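Local structure of putative isomerase YbhH (Escherichia coli, 6OTV) at residues A167-G172 and A195-I200; G42-I47 and I81-R86. The protein probably acts as an isomerase of the PrpF family, whose fold is related to that of diaminopimelate epimerase, though its substrate is not established. All blocks are in the same frame, centred on the assembly; numbering follows the deposited sequence.

How the interactions relate
Interaction 2 comes first along the chain and is complete before interaction 1 begins, so neither loop contact encloses the other. Their centres lie 32 Å apart, with about 16 Å between nearest atoms, and they do not touch. Residues 42-47 and 81-86 meet about 22 Å from the centre of the chain, through the Gly42-Val82 backbone bond and an Asp44-His83 pairing, while 81-86 also holds a phosphate; residues 167-172 and 195-200 meet nearer that centre, about 13 Å away, by van der Waals packing. Each contact has an acetate nearby, at Asn43 and at Met196. These acetates and the phosphate probably came from the crystallisation liquor, so by themselves they do not show where the active site is.

Interaction 1 of 2, residues A167-G172 and A195-I200; sequences AGTKTG and AMPVVI
Lys170 and Thr169 pack lightly on Pro197 and Ala195, where the chain enters the strand that begins at Pro197. CB of Lys170 rests 3.6 Å from CG of Pro197. The rest of the lysine chain leads away: CG lies opposite the backbone N (chi1 -167°) and a bend about the CB-CG bond carries the amine off from the proline. Thr169 turns its methyl to the backbone of Ala195, with CG2 3.7 Å from CA.

The polar part of the contact runs through Asp193, just before the second segment. Thr169 OG1 comes within 3.5 Å of Ala195 C, but its hydrogen-bond partner is Asp193 OD1. The other carboxylate oxygen, OD2, accepts from the backbone N of both Lys170 and Thr171. The Asp193 side chain thus bonds to three consecutive residues, and its backbone also bonds to Gly168, tying the loop to the end of strand 187-193. Within the loop, Gly172 N makes a weak bond of 3.0 Å to Gly168 O.

A backbone bond between Ala195 and Ala166 continues the join. Beyond it, strand 197-202 runs between strands 187-193 and 250-255, while helix 279-290 receives the side chains of Ala195, Met196, Val198 and Ile200.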
ATOM      1  N   ALA A 167      -8.934  -7.101   5.345  1.00 33.35           N
ATOM      2  CA  ALA A 167     -10.382  -6.917   5.345  1.00 41.22           C
ATOM      3  C   ALA A 167     -10.973  -7.209   3.970  1.00 53.07           C
ATOM      4  O   ALA A 167     -10.615  -6.563   2.979  1.00 59.99           O
ATOM      5  CB  ALA A 167     -10.724  -5.492   5.775  1.00 35.05           C
ATOM      6  N   GLY A 168     -11.878  -8.186   3.913  1.00 54.69           N
ATOM      7  CA  GLY A 168     -12.594  -8.515   2.693  1.00 52.23           C
ATOM      8  C   GLY A 168     -11.720  -9.038   1.571  1.00 53.31           C
ATOM      9  O   GLY A 168     -11.845  -8.595   0.427  1.00 63.43           O
ATOM     10  N   THR A 169     -10.839  -9.993   1.883  1.00 58.37           N
ATOM     11  CA  THR A 169      -9.898 -10.491   0.884  1.00 68.25           C
ATOM     12  C   THR A 169     -10.604 -11.165  -0.287  1.00 73.09           C
ATOM     13  O   THR A 169     -10.127 -11.087  -1.425  1.00 76.56           O
ATOM     14  CB  THR A 169      -8.911 -11.465   1.531  1.00 70.89           C
ATOM     15  OG1 THR A 169      -9.617 -12.341   2.419  1.00 80.58           O
ATOM     16  CG2 THR A 169      -7.843 -10.709   2.304  1.00 64.86           C
ATOM     17  N   LYS A 170     -11.730 -11.832  -0.035  1.00 71.40           N
ATOM     18  CA  LYS A 170     -12.484 -12.493  -1.090  1.00 66.17           C
ATOM     19  C   LYS A 170     -13.847 -11.868  -1.339  1.00 69.22           C
ATOM     20  O   LYS A 170     -14.402 -12.049  -2.427  1.00 74.24           O
ATOM     21  CB  LYS A 170     -12.666 -13.982  -0.759  1.00 64.56           C
ATOM     22  CG  LYS A 170     -13.158 -14.843  -1.915  1.00 70.77           C
ATOM     23  CD  LYS A 170     -12.040 -15.178  -2.890  1.00 72.19           C
ATOM     24  CE  LYS A 170     -12.517 -16.162  -3.950  1.00 70.68           C
ATOM     25  NZ  LYS A 170     -11.407 -16.639  -4.817  1.00 68.80           N
ATOM     26  N   THR A 171     -14.389 -11.130  -0.374  1.00 69.94           N
ATOM     27  CA  THR A 171     -15.709 -10.525  -0.485  1.00 72.19           C
ATOM     28  C   THR A 171     -15.657  -9.025  -0.728  1.00 73.30           C
ATOM     29  O   THR A 171     -16.363  -8.513  -1.602  1.00 86.31           O
ATOM     30  CB  THR A 171     -16.526 -10.801   0.786  1.00 72.36           C
ATOM     31  OG1 THR A 171     -16.866 -12.192   0.850  1.00 69.34           O
ATOM     32  CG2 THR A 171     -17.795  -9.961   0.796  1.00 78.38           C
ATOM     33  N   GLY A 172     -14.831  -8.305   0.024  1.00 63.94           N
ATOM     34  CA  GLY A 172     -14.867  -6.860   0.048  1.00 58.00           C
ATOM     35  C   GLY A 172     -15.530  -6.283   1.279  1.00 62.34           C
ATOM     36  O   GLY A 172     -15.533  -5.057   1.445  1.00 62.59           O
ATOM     37  N   ALA A 195      -8.399 -11.707   6.022  1.00 43.10           N
ATOM     38  CA  ALA A 195      -7.289 -12.491   5.478  1.00 48.09           C
ATOM     39  C   ALA A 195      -7.758 -13.836   4.928  1.00 49.81           C
ATOM     40  O   ALA A 195      -7.076 -14.443   4.096  1.00 53.56           O
ATOM     41  CB  ALA A 195      -6.192 -12.696   6.528  1.00 50.83           C
ATOM     42  N   MET A 196      -8.919 -14.299   5.370  1.00 51.72           N
ATOM     43  CA  MET A 196      -9.496 -15.561   4.934  1.00 53.64           C
ATOM     44  C   MET A 196     -10.982 -15.560   5.271  1.00 44.68           C
ATOM     45  O   MET A 196     -11.359 -15.199   6.392  1.00 50.21           O
ATOM     46  CB  MET A 196      -8.790 -16.745   5.603  1.00 52.10           C
ATOM     47  CG  MET A 196      -9.397 -18.108   5.291  1.00 57.97           C
ATOM     48  SD  MET A 196      -9.185 -18.606   3.567  1.00 66.35           S
ATOM     49  CE  MET A 196      -7.402 -18.734   3.472  1.00 58.37           C
ATOM     50  N   PRO A 197     -11.854 -15.922   4.331  1.00 48.03           N
ATOM     51  CA  PRO A 197     -13.274 -16.106   4.671  1.00 46.46           C
ATOM     52  C   PRO A 197     -13.440 -17.339   5.546  1.00 50.61           C
ATOM     53  O   PRO A 197     -13.086 -18.449   5.145  1.00 54.02           O
ATOM     54  CB  PRO A 197     -13.949 -16.287   3.305  1.00 48.46           C
ATOM     55  CG  PRO A 197     -12.957 -15.785   2.303  1.00 46.77           C
ATOM     56  CD  PRO A 197     -11.610 -16.058   2.886  1.00 44.91           C
ATOM     57  N   VAL A 198     -13.962 -17.139   6.755  1.00 43.78           N
ATOM     58  CA  VAL A 198     -14.185 -18.236   7.688  1.00 48.68           C
ATOM     59  C   VAL A 198     -15.581 -18.113   8.277  1.00 48.23           C
ATOM     60  O   VAL A 198     -16.166 -17.026   8.330  1.00 41.59           O
ATOM     61  CB  VAL A 198     -13.133 -18.278   8.824  1.00 47.20           C
ATOM     62  CG1 VAL A 198     -11.720 -18.381   8.260  1.00 44.58           C
ATOM     63  CG2 VAL A 198     -13.275 -17.070   9.739  1.00 37.84           C
ATOM     64  N   VAL A 199     -16.116 -19.247   8.719  1.00 46.25           N
ATOM     65  CA  VAL A 199     -17.353 -19.293   9.488  1.00 41.98           C
ATOM     66  C   VAL A 199     -17.005 -19.853  10.861  1.00 47.11           C
ATOM     67  O   VAL A 199     -16.525 -20.988  10.977  1.00 42.62           O
ATOM     68  CB  VAL A 199     -18.443 -20.122   8.785  1.00 44.32           C
ATOM     69  CG1 VAL A 199     -17.863 -21.402   8.199  1.00 45.08           C
ATOM     70  CG2 VAL A 199     -19.581 -20.428   9.744  1.00 44.37           C
ATOM     71  N   ILE A 200     -17.223 -19.047  11.891  1.00 47.10           N
ATOM     72  CA  ILE A 200     -16.802 -19.377  13.246  1.00 36.93           C
ATOM     73  C   ILE A 200     -17.964 -20.052  13.961  1.00 45.20           C
ATOM     74  O   ILE A 200     -19.036 -19.458  14.119  1.00 51.96           O
ATOM     75  CB  ILE A 200     -16.334 -18.120  13.991  1.00 37.23           C
ATOM     76  CG1 ILE A 200     -15.104 -17.542  13.288  1.00 34.86           C
ATOM     77  CG2 ILE A 200     -16.044 -18.431  15.450  1.00 33.59           C
ATOM     78  CD1 ILE A 200     -14.722 -16.173  13.755  1.00 36.63           C
TER

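Interaction 2 of 2, residues G42-I47 and I81-R86; sequences GNDLEI and IVHEQR. With PO4 (phosphate ion), chain J; ACT (acetate ion), chain G.
Gly42, in the loop after helix 28-39, meets the turn joining strands 73-80 and 87-88, which Ile81 N closes by bonding to Arg86 O. The glycine N donates to Val82 O at 2.9 Å, with an N-H...O angle of 145° and the donor tilted out of the carbonyl plane. On the same glycine, CA packs against Gln85 CG.

Asn43 opens a type I turn that closes at Glu46. Its OD1 accepts from Leu45 N, making an Asx turn, and from Ile47 N; the two donors arrive from opposite faces of the amide and hold it in place. ND2 bonds to acetate OXT, while the backbone O of Asn43 lies 3.4 Å from Val82 CG1.

Asp44 reaches across to His83. Both have two conformers; in the pair given, His83 ND1 donates to Asp44 OD1 at the ring edge, a His-carboxylate hydrogen bond with the carboxylate nearly perpendicular to the imidazole (83°). The modelled separation is implausibly short, so the exact geometry is doubtful. Val82 CG1 lies over one ring face and also packs 3.5 Å from Asp44 O.

Glu46 crosses Val82 at about a right angle, bringing OE2 to 3.8 Å from CG2. Its carboxylate is satisfied by Ser58 OG and Gly53 N.

On the second loop, Val82 N bonds to phosphate O3 at 3.0 Å and His83 N to O1 at 2.9 Å. Chemically, these successive main-chain N-H groups can take up an anion, here a phosphate probably from the crystallisation liquor, with the imidazole obliquely beside O1 and its ND1 turned to Asp44.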
ATOM      1  N   GLY A  42       6.014 -37.171  -5.903  1.00 39.93           N
ATOM      2  CA  GLY A  42       5.627 -38.486  -6.376  1.00 34.74           C
ATOM      3  C   GLY A  42       6.130 -39.637  -5.534  1.00 34.01           C
ATOM      4  O   GLY A  42       5.780 -40.787  -5.820  1.00 44.25           O
ATOM      5  N   ASN A  43       6.942 -39.375  -4.517  1.00 40.62           N
ATOM      6  CA  ASN A  43       7.462 -40.404  -3.628  1.00 36.08           C
ATOM      7  C   ASN A  43       7.149 -40.002  -2.195  1.00 36.91           C
ATOM      8  O   ASN A  43       7.275 -38.827  -1.836  1.00 34.11           O
ATOM      9  CB  ASN A  43       8.973 -40.589  -3.830  1.00 31.39           C
ATOM     10  CG  ASN A  43       9.580 -41.568  -2.847  1.00 36.76           C
ATOM     11  OD1 ASN A  43      10.075 -41.175  -1.790  1.00 33.76           O
ATOM     12  ND2 ASN A  43       9.554 -42.853  -3.194  1.00 32.76           N
ATOM     13  N   ASP A  44       6.731 -40.985  -1.387  0.65 36.04           N
ATOM     14  CA  ASP A  44       6.298 -40.701  -0.020  0.65 37.22           C
ATOM     15  C   ASP A  44       7.373 -39.977   0.778  0.65 35.22           C
ATOM     16  O   ASP A  44       7.054 -39.144   1.634  0.65 35.99           O
ATOM     17  CB  ASP A  44       5.901 -41.998   0.691  0.65 39.34           C
ATOM     18  CG  ASP A  44       4.592 -42.573   0.178  0.65 43.53           C
ATOM     19  OD1 ASP A  44       3.965 -41.948  -0.702  0.65 41.43           O
ATOM     20  OD2 ASP A  44       4.191 -43.655   0.661  0.65 49.11           O
ATOM     21  N   LEU A  45       8.643 -40.272   0.517  1.00 33.32           N
ATOM     22  CA  LEU A  45       9.746 -39.610   1.196  1.00 30.34           C
ATOM     23  C   LEU A  45      10.363 -38.500   0.357  1.00 31.21           C
ATOM     24  O   LEU A  45      11.258 -37.800   0.843  1.00 26.90           O
ATOM     25  CB  LEU A  45      10.826 -40.628   1.577  1.00 29.98           C
ATOM     26  CG  LEU A  45      10.388 -41.735   2.538  1.00 43.18           C
ATOM     27  CD1 LEU A  45      11.545 -42.672   2.841  1.00 39.48           C
ATOM     28  CD2 LEU A  45       9.820 -41.144   3.822  1.00 42.56           C
ATOM     29  N   GLU A  46       9.882 -38.307  -0.874  1.00 32.50           N
ATOM     30  CA  GLU A  46      10.515 -37.420  -1.851  1.00 30.11           C
ATOM     31  C   GLU A  46      12.006 -37.734  -1.955  1.00 33.80           C
ATOM     32  O   GLU A  46      12.875 -36.865  -1.841  1.00 31.80           O
ATOM     33  CB  GLU A  46      10.249 -35.952  -1.509  1.00 29.13           C
ATOM     34  CG  GLU A  46       8.777 -35.582  -1.696  1.00 33.27           C
ATOM     35  CD  GLU A  46       8.440 -34.158  -1.296  1.00 34.07           C
ATOM     36  OE1 GLU A  46       8.876 -33.711  -0.212  1.00 33.79           O
ATOM     37  OE2 GLU A  46       7.723 -33.484  -2.068  1.00 33.33           O
ATOM     38  N   ILE A  47      12.286 -39.019  -2.186  1.00 33.06           N
ATOM     39  CA  ILE A  47      13.642 -39.547  -2.116  1.00 28.57           C
ATOM     40  C   ILE A  47      14.538 -38.989  -3.214  1.00 29.78           C
ATOM     41  O   ILE A  47      15.766 -38.997  -3.067  1.00 29.49           O
ATOM     42  CB  ILE A  47      13.583 -41.089  -2.168  1.00 33.21           C
ATOM     43  CG1 ILE A  47      14.894 -41.712  -1.690  1.00 29.40           C
ATOM     44  CG2 ILE A  47      13.225 -41.573  -3.568  1.00 29.18           C
ATOM     45  CD1 ILE A  47      15.119 -41.572  -0.209  1.00 32.09           C
ATOM     46  N   ILE A  81       2.777 -31.361  -4.112  1.00 31.87           N
ATOM     47  CA  ILE A  81       2.182 -32.529  -3.480  1.00 29.75           C
ATOM     48  C   ILE A  81       3.223 -33.639  -3.361  1.00 36.95           C
ATOM     49  O   ILE A  81       4.108 -33.791  -4.214  1.00 32.11           O
ATOM     50  CB  ILE A  81       0.950 -32.990  -4.279  1.00 39.42           C
ATOM     51  CG1 ILE A  81       0.003 -31.808  -4.496  1.00 44.72           C
ATOM     52  CG2 ILE A  81       0.221 -34.106  -3.558  1.00 29.92           C
ATOM     53  CD1 ILE A  81      -0.469 -31.159  -3.198  1.00 36.41           C
ATOM     54  N   VAL A  82       3.129 -34.410  -2.279  1.00 35.95           N
ATOM     55  CA  VAL A  82       4.125 -35.435  -1.985  1.00 37.60           C
ATOM     56  C   VAL A  82       3.796 -36.761  -2.663  1.00 38.99           C
ATOM     57  O   VAL A  82       4.617 -37.309  -3.406  1.00 38.26           O
ATOM     58  CB  VAL A  82       4.266 -35.631  -0.462  1.00 33.08           C
ATOM     59  CG1 VAL A  82       5.178 -36.816  -0.167  1.00 30.34           C
ATOM     60  CG2 VAL A  82       4.799 -34.365   0.195  1.00 27.18           C
ATOM     61  N   HIS A  83       2.596 -37.294  -2.433  0.50 36.90           N
ATOM     62  CA  HIS A  83       2.270 -38.644  -2.879  0.50 39.79           C
ATOM     63  C   HIS A  83       1.834 -38.715  -4.339  0.50 41.43           C
ATOM     64  O   HIS A  83       1.622 -39.821  -4.846  0.50 42.97           O
ATOM     65  CB  HIS A  83       1.191 -39.242  -1.972  0.50 37.37           C
ATOM     66  CG  HIS A  83       1.595 -39.312  -0.530  0.50 41.21           C
ATOM     67  ND1 HIS A  83       2.565 -40.177  -0.071  0.50 41.99           N
ATOM     68  CD2 HIS A  83       1.170 -38.616   0.551  0.50 43.19           C
ATOM     69  CE1 HIS A  83       2.718 -40.013   1.232  0.50 41.39           C
ATOM     70  NE2 HIS A  83       1.883 -39.072   1.634  0.50 42.22           N
ATOM     71  N   GLU A  84       1.701 -37.582  -5.024  1.00 43.29           N
ATOM     72  CA  GLU A  84       1.462 -37.577  -6.460  1.00 46.69           C
ATOM     73  C   GLU A  84       2.056 -36.313  -7.065  1.00 43.64           C
ATOM     74  O   GLU A  84       2.248 -35.302  -6.384  1.00 37.00           O
ATOM     75  CB  GLU A  84      -0.030 -37.684  -6.797  1.00 51.60           C
ATOM     76  CG  GLU A  84      -0.904 -36.632  -6.148  1.00 63.89           C
ATOM     77  CD  GLU A  84      -2.373 -36.848  -6.449  1.00 77.55           C
ATOM     78  OE1 GLU A  84      -3.039 -35.894  -6.904  1.00 80.54           O
ATOM     79  OE2 GLU A  84      -2.857 -37.982  -6.241  1.00 85.91           O
ATOM     80  N   GLN A  85       2.349 -36.388  -8.362  1.00 40.96           N
ATOM     81  CA  GLN A  85       3.004 -35.298  -9.085  1.00 39.29           C
ATOM     82  C   GLN A  85       1.964 -34.236  -9.414  1.00 40.69           C
ATOM     83  O   GLN A  85       1.350 -34.236 -10.481  1.00 46.03           O
ATOM     84  CB  GLN A  85       3.695 -35.826 -10.336  1.00 38.18           C
ATOM     85  CG  GLN A  85       4.846 -36.786 -10.040  1.00 37.03           C
ATOM     86  CD  GLN A  85       5.570 -37.242 -11.292  1.00 41.29           C
ATOM     87  OE1 GLN A  85       5.000 -37.930 -12.137  1.00 47.99           O
ATOM     88  NE2 GLN A  85       6.833 -36.855 -11.418  1.00 45.61           N
ATOM     89  N   ARG A  86       1.772 -33.310  -8.477  1.00 39.77           N
ATOM     90  CA  ARG A  86       0.806 -32.234  -8.636  1.00 40.35           C
ATOM     91  C   ARG A  86       1.346 -30.993  -7.943  1.00 36.69           C
ATOM     92  O   ARG A  86       2.117 -31.087  -6.984  1.00 34.78           O
ATOM     93  CB  ARG A  86      -0.567 -32.622  -8.065  1.00 38.80           C
ATOM     94  CG  ARG A  86      -1.716 -31.746  -8.549  1.00 45.80           C
ATOM     95  CD  ARG A  86      -3.074 -32.231  -8.041  1.00 46.54           C
ATOM     96  NE  ARG A  86      -3.367 -31.770  -6.686  1.00 53.94           N
ATOM     97  CZ  ARG A  86      -3.367 -32.552  -5.612  1.00 52.96           C
ATOM     98  NH1 ARG A  86      -3.094 -33.843  -5.732  1.00 51.42           N
ATOM     99  NH2 ARG A  86      -3.646 -32.046  -4.417  1.00 48.81           N
TER
HETATM  100  P   PO4 J 408       0.436 -34.747   0.243  1.00 72.50           P
HETATM  101  O1  PO4 J 408       0.903 -35.904  -0.605  1.00 71.16           O
HETATM  102  O2  PO4 J 408       0.666 -35.068   1.701  1.00 65.37           O
HETATM  103  O3  PO4 J 408       1.211 -33.505  -0.131  1.00 67.85           O
HETATM  104  O4  PO4 J 408      -1.036 -34.515  -0.008  1.00 81.43           O
HETATM  105  C   ACT G 405      11.488 -45.059  -0.689  1.00 65.86           C
HETATM  106  O   ACT G 405      10.982 -46.041  -1.295  1.00 81.16           O
HETATM  107  OXT ACT G 405      10.974 -43.938  -0.440  1.00 72.69           O
HETATM  108  CH3 ACT G 405      12.944 -45.284  -0.184  1.00 53.06           C